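PDB 4C2L: endo-xylogalacturonan hydrolase A from Aspergillus tubingensis, which cleaves the xylose-substituted galacturonan backbone of xylogalacturonan, a component of the hairy regions of pectin. Local coordinates for residues T47-L58 with D71-A81. Numbering follows the deposited sequence.
Sequences TIVFPEGSTYYL and DIQVEGLLKFA
Phe50 and Leu78 meet at the buried heart of two neighbouring rungs of a right-handed parallel beta-helix, the fold of family 28 glycoside hydrolases. Leu78 CD2 sits over one face of the Phe50 ring, 3.8 Å from its centroid, a CH-pi contact, while Ile72 CG2 meets the ring edge 3.6 Å from Phe50 CE2. Leu58 repeats the theme farther along: with CG anti to its carbonyl carbon (chi1 -76°), it lays CD2 over the Phe80 ring, 4.0 Å from the centroid. Broad apolar side chains suit this inward face, where each rung stacks on the next.

Two parallel ladders, Thr47-Phe50 on Asp71-Val74 and Thr55-Leu58 on Leu77-Phe80, hold the backbones together; Lys79 N to Tyr56 O is nearly straight (177°). Between them the register slips by two residues at the type II turn Pro51-Ser54, where Gly53 accepts positive phi. Gly76 fits because a CB there would collide with Ser54 OG, which bonds to Pro51 O at 2.6 Å.

The outward face is looser and more polar. Gln73, extended beyond CG, passes Thr47 CG2 and gives NE2 to Asp71 OD2 at 2.7 Å, while one water links that carboxylate oxygen to Thr47 OG1. Another water joins Gly53 N to Glu75 O beside exposed Glu52.

Helix 32-42 packs on Ile48, Phe50 and Ile72 at the N-terminal end of the solenoid; strands 102-105 and 112-114 continue the stack beyond 71-81, with Arg105 salt-bridged to Asp71 and Ile113 against Phe80.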
loop_
_atom_site.group_PDB
_atom_site.type_symbol
_atom_site.label_atom_id
_atom_site.label_comp_id
_atom_site.label_asym_id
_atom_site.label_seq_id
_atom_site.Cartn_x
_atom_site.Cartn_y
_atom_site.Cartn_z
ATOM N N THR A 47 23.650 -7.031 15.814
ATOM C CA THR A 47 23.617 -6.510 14.462
ATOM C C THR A 47 23.991 -7.580 13.449
ATOM O O THR A 47 24.901 -8.387 13.680
ATOM C CB THR A 47 24.552 -5.300 14.329
ATOM O OG1 THR A 47 24.174 -4.338 15.315
ATOM C CG2 THR A 47 24.465 -4.666 12.934
ATOM N N ILE A 48 23.255 -7.587 12.346
ATOM C CA ILE A 48 23.551 -8.438 11.212
ATOM C C ILE A 48 23.839 -7.526 10.022
ATOM O O ILE A 48 23.104 -6.573 9.767
ATOM C CB ILE A 48 22.349 -9.373 10.943
ATOM C CG1 ILE A 48 22.290 -10.460 12.031
ATOM C CG2 ILE A 48 22.412 -9.972 9.557
ATOM C CD1 ILE A 48 21.598 -10.010 13.307
ATOM N N VAL A 49 24.924 -7.802 9.315
ATOM C CA VAL A 49 25.374 -6.926 8.235
ATOM C C VAL A 49 25.419 -7.674 6.903
ATOM O O VAL A 49 26.042 -8.725 6.791
ATOM C CB VAL A 49 26.778 -6.325 8.538
ATOM C CG1 VAL A 49 27.311 -5.558 7.332
ATOM C CG2 VAL A 49 26.714 -5.419 9.769
ATOM N N PHE A 50 24.741 -7.133 5.896
ATOM C CA PHE A 50 24.944 -7.575 4.532
ATOM C C PHE A 50 25.825 -6.514 3.887
ATOM O O PHE A 50 25.336 -5.416 3.598
ATOM C CB PHE A 50 23.606 -7.652 3.786
ATOM C CG PHE A 50 22.629 -8.612 4.394
ATOM C CD1 PHE A 50 22.646 -9.950 4.025
ATOM C CD2 PHE A 50 21.679 -8.181 5.307
ATOM C CE1 PHE A 50 21.739 -10.846 4.573
ATOM C CE2 PHE A 50 20.766 -9.074 5.863
ATOM C CZ PHE A 50 20.796 -10.410 5.486
ATOM N N PRO A 51 27.126 -6.817 3.670
ATOM C CA PRO A 51 28.060 -5.772 3.263
ATOM C C PRO A 51 27.778 -5.120 1.920
ATOM O O PRO A 51 27.230 -5.733 1.013
ATOM C CB PRO A 51 29.403 -6.521 3.157
ATOM C CG PRO A 51 29.244 -7.694 4.064
ATOM C CD PRO A 51 27.811 -8.111 3.841
ATOM N N GLU A 52 28.222 -3.873 1.793
ATOM C CA GLU A 52 28.171 -3.183 0.516
ATOM C C GLU A 52 28.865 -4.012 -0.579
ATOM O O GLU A 52 29.936 -4.581 -0.357
ATOM C CB GLU A 52 28.792 -1.779 0.659
ATOM C CG GLU A 52 28.778 -0.941 -0.609
ATOM C CD GLU A 52 30.139 -0.871 -1.299
ATOM O OE1 GLU A 52 31.051 -1.657 -0.939
ATOM O OE2 GLU A 52 30.305 -0.012 -2.202
ATOM N N GLY A 53 28.224 -4.100 -1.735
ATOM C CA GLY A 53 28.743 -4.843 -2.874
ATOM C C GLY A 53 28.468 -6.337 -2.826
ATOM O O GLY A 53 28.844 -7.056 -3.748
ATOM N N SER A 54 27.837 -6.815 -1.755
ATOM C CA SER A 54 27.506 -8.250 -1.654
ATOM C C SER A 54 26.211 -8.591 -2.401
ATOM O O SER A 54 25.388 -7.707 -2.667
ATOM C CB SER A 54 27.440 -8.708 -0.192
ATOM O OG SER A 54 26.350 -8.112 0.500
ATOM N N THR A 55 26.049 -9.863 -2.766
ATOM C CA THR A 55 24.777 -10.367 -3.296
ATOM C C THR A 55 24.443 -11.669 -2.570
ATOM O O THR A 55 25.254 -12.609 -2.545
ATOM C CB THR A 55 24.804 -10.611 -4.824
ATOM O OG1 THR A 55 25.066 -9.374 -5.515
ATOM C CG2 THR A 55 23.455 -11.142 -5.311
ATOM N N TYR A 56 23.263 -11.703 -1.971
ATOM C CA TYR A 56 22.765 -12.907 -1.310
ATOM C C TYR A 56 21.566 -13.417 -2.090
ATOM O O TYR A 56 20.770 -12.622 -2.592
ATOM C CB TYR A 56 22.351 -12.597 0.125
ATOM C CG TYR A 56 23.528 -12.325 1.043
ATOM C CD1 TYR A 56 24.207 -11.102 1.000
ATOM C CD2 TYR A 56 23.962 -13.293 1.941
ATOM C CE1 TYR A 56 25.286 -10.856 1.838
ATOM C CE2 TYR A 56 25.044 -13.068 2.774
ATOM C CZ TYR A 56 25.698 -11.847 2.722
ATOM O OH TYR A 56 26.760 -11.624 3.562
ATOM N N TYR A 57 21.452 -14.741 -2.193
ATOM C CA TYR A 57 20.411 -15.387 -2.973
ATOM C C TYR A 57 19.468 -16.026 -1.995
ATOM O O TYR A 57 19.864 -16.893 -1.227
ATOM C CB TYR A 57 21.012 -16.438 -3.927
ATOM C CG TYR A 57 21.908 -15.764 -4.918
ATOM C CD1 TYR A 57 21.367 -15.099 -6.022
ATOM C CD2 TYR A 57 23.288 -15.731 -4.720
ATOM C CE1 TYR A 57 22.186 -14.451 -6.935
ATOM C CE2 TYR A 57 24.123 -15.070 -5.619
ATOM C CZ TYR A 57 23.562 -14.441 -6.720
ATOM O OH TYR A 57 24.371 -13.773 -7.613
ATOM N N LEU A 58 18.226 -15.559 -1.991
ATOM C CA LEU A 58 17.268 -16.026 -1.013
ATOM C C LEU A 58 16.270 -16.886 -1.759
ATOM O O LEU A 58 15.440 -16.377 -2.508
ATOM C CB LEU A 58 16.577 -14.827 -0.345
ATOM C CG LEU A 58 17.393 -14.047 0.710
ATOM C CD1 LEU A 58 18.685 -13.480 0.182
ATOM C CD2 LEU A 58 16.535 -12.912 1.246
ATOM N N ASP A 71 19.391 -5.172 14.775
ATOM C CA ASP A 71 19.634 -4.210 13.710
ATOM C C ASP A 71 20.145 -4.983 12.493
ATOM O O ASP A 71 21.213 -5.598 12.539
ATOM C CB ASP A 71 20.648 -3.169 14.210
ATOM C CG ASP A 71 20.998 -2.103 13.173
ATOM O OD1 ASP A 71 20.265 -1.899 12.171
ATOM O OD2 ASP A 71 22.033 -1.434 13.392
ATOM N N ILE A 72 19.356 -4.987 11.420
ATOM C CA ILE A 72 19.714 -5.684 10.188
ATOM C C ILE A 72 20.107 -4.648 9.133
ATOM O O ILE A 72 19.257 -3.933 8.591
ATOM C CB ILE A 72 18.541 -6.554 9.674
ATOM C CG1 ILE A 72 18.056 -7.492 10.785
ATOM C CG2 ILE A 72 18.941 -7.330 8.432
ATOM C CD1 ILE A 72 16.790 -8.274 10.449
ATOM N N GLN A 73 21.400 -4.570 8.855
ATOM C CA GLN A 73 21.930 -3.558 7.930
ATOM C C GLN A 73 22.122 -4.162 6.553
ATOM O O GLN A 73 23.027 -4.972 6.312
ATOM C CB GLN A 73 23.224 -2.943 8.480
ATOM C CG GLN A 73 23.034 -2.420 9.897
ATOM C CD GLN A 73 24.297 -1.842 10.513
ATOM O OE1 GLN A 73 25.378 -1.852 9.896
ATOM N NE2 GLN A 73 24.171 -1.356 11.747
ATOM N N VAL A 74 21.242 -3.778 5.641
ATOM C CA VAL A 74 21.280 -4.304 4.284
ATOM C C VAL A 74 21.992 -3.277 3.420
ATOM O O VAL A 74 21.417 -2.223 3.111
ATOM C CB VAL A 74 19.854 -4.567 3.754
ATOM C CG1 VAL A 74 19.899 -5.220 2.373
ATOM C CG2 VAL A 74 19.053 -5.412 4.755
ATOM N N GLU A 75 23.248 -3.551 3.056
ATOM C CA GLU A 75 23.978 -2.636 2.161
ATOM C C GLU A 75 24.202 -3.239 0.783
ATOM O O GLU A 75 24.565 -2.537 -0.160
ATOM C CB GLU A 75 25.315 -2.193 2.783
ATOM C CG GLU A 75 25.221 -1.825 4.258
ATOM C CD GLU A 75 24.256 -0.675 4.535
ATOM O OE1 GLU A 75 23.883 0.044 3.593
ATOM O OE2 GLU A 75 23.882 -0.492 5.698
ATOM N N GLY A 76 23.953 -4.542 0.662
ATOM C CA GLY A 76 24.096 -5.233 -0.606
ATOM C C GLY A 76 22.752 -5.578 -1.212
ATOM O O GLY A 76 21.721 -4.979 -0.875
ATOM N N LEU A 77 22.775 -6.570 -2.093
ATOM C CA LEU A 77 21.593 -7.015 -2.816
ATOM C C LEU A 77 21.086 -8.318 -2.205
ATOM O O LEU A 77 21.857 -9.261 -2.042
ATOM C CB LEU A 77 21.961 -7.260 -4.286
ATOM C CG LEU A 77 20.872 -7.891 -5.191
ATOM C CD1 LEU A 77 19.590 -7.047 -5.174
ATOM C CD2 LEU A 77 21.400 -8.076 -6.606
ATOM N N LEU A 78 19.810 -8.346 -1.819
ATOM C CA LEU A 78 19.159 -9.597 -1.418
ATOM C C LEU A 78 18.245 -9.945 -2.561
ATOM O O LEU A 78 17.253 -9.245 -2.802
ATOM C CB LEU A 78 18.325 -9.417 -0.137
ATOM C CG LEU A 78 19.009 -8.808 1.094
ATOM C CD1 LEU A 78 18.125 -8.869 2.331
ATOM C CD2 LEU A 78 20.327 -9.494 1.371
ATOM N N LYS A 79 18.590 -11.000 -3.294
ATOM C CA LYS A 79 17.847 -11.332 -4.482
ATOM C C LYS A 79 17.045 -12.602 -4.256
ATOM O O LYS A 79 17.622 -13.677 -4.092
ATOM C CB LYS A 79 18.780 -11.506 -5.679
ATOM C CG LYS A 79 17.983 -11.820 -6.943
ATOM C CD LYS A 79 18.828 -11.766 -8.185
ATOM C CE LYS A 79 17.946 -11.815 -9.421
ATOM N NZ LYS A 79 18.821 -12.000 -10.612
ATOM N N PHE A 80 15.718 -12.464 -4.236
ATOM C CA PHE A 80 14.845 -13.643 -4.133
ATOM C C PHE A 80 14.767 -14.442 -5.418
ATOM O O PHE A 80 14.808 -13.884 -6.514
ATOM C CB PHE A 80 13.436 -13.230 -3.724
ATOM C CG PHE A 80 13.300 -12.997 -2.266
ATOM C CD1 PHE A 80 13.121 -14.076 -1.394
ATOM C CD2 PHE A 80 13.354 -11.700 -1.739
ATOM C CE1 PHE A 80 12.997 -13.859 -0.027
ATOM C CE2 PHE A 80 13.230 -11.493 -0.369
ATOM C CZ PHE A 80 13.049 -12.568 0.480
ATOM N N ALA A 81 14.650 -15.764 -5.276
ATOM C CA ALA A 81 14.360 -16.630 -6.415
ATOM C C ALA A 81 12.966 -16.350 -6.950
ATOM O O ALA A 81 12.056 -16.072 -6.173
ATOM C CB ALA A 81 14.445 -18.084 -5.992
HETATM O O HOH W 1 23.610 -1.604 15.329
HETATM O O HOH W 2 25.997 -2.618 -2.407
#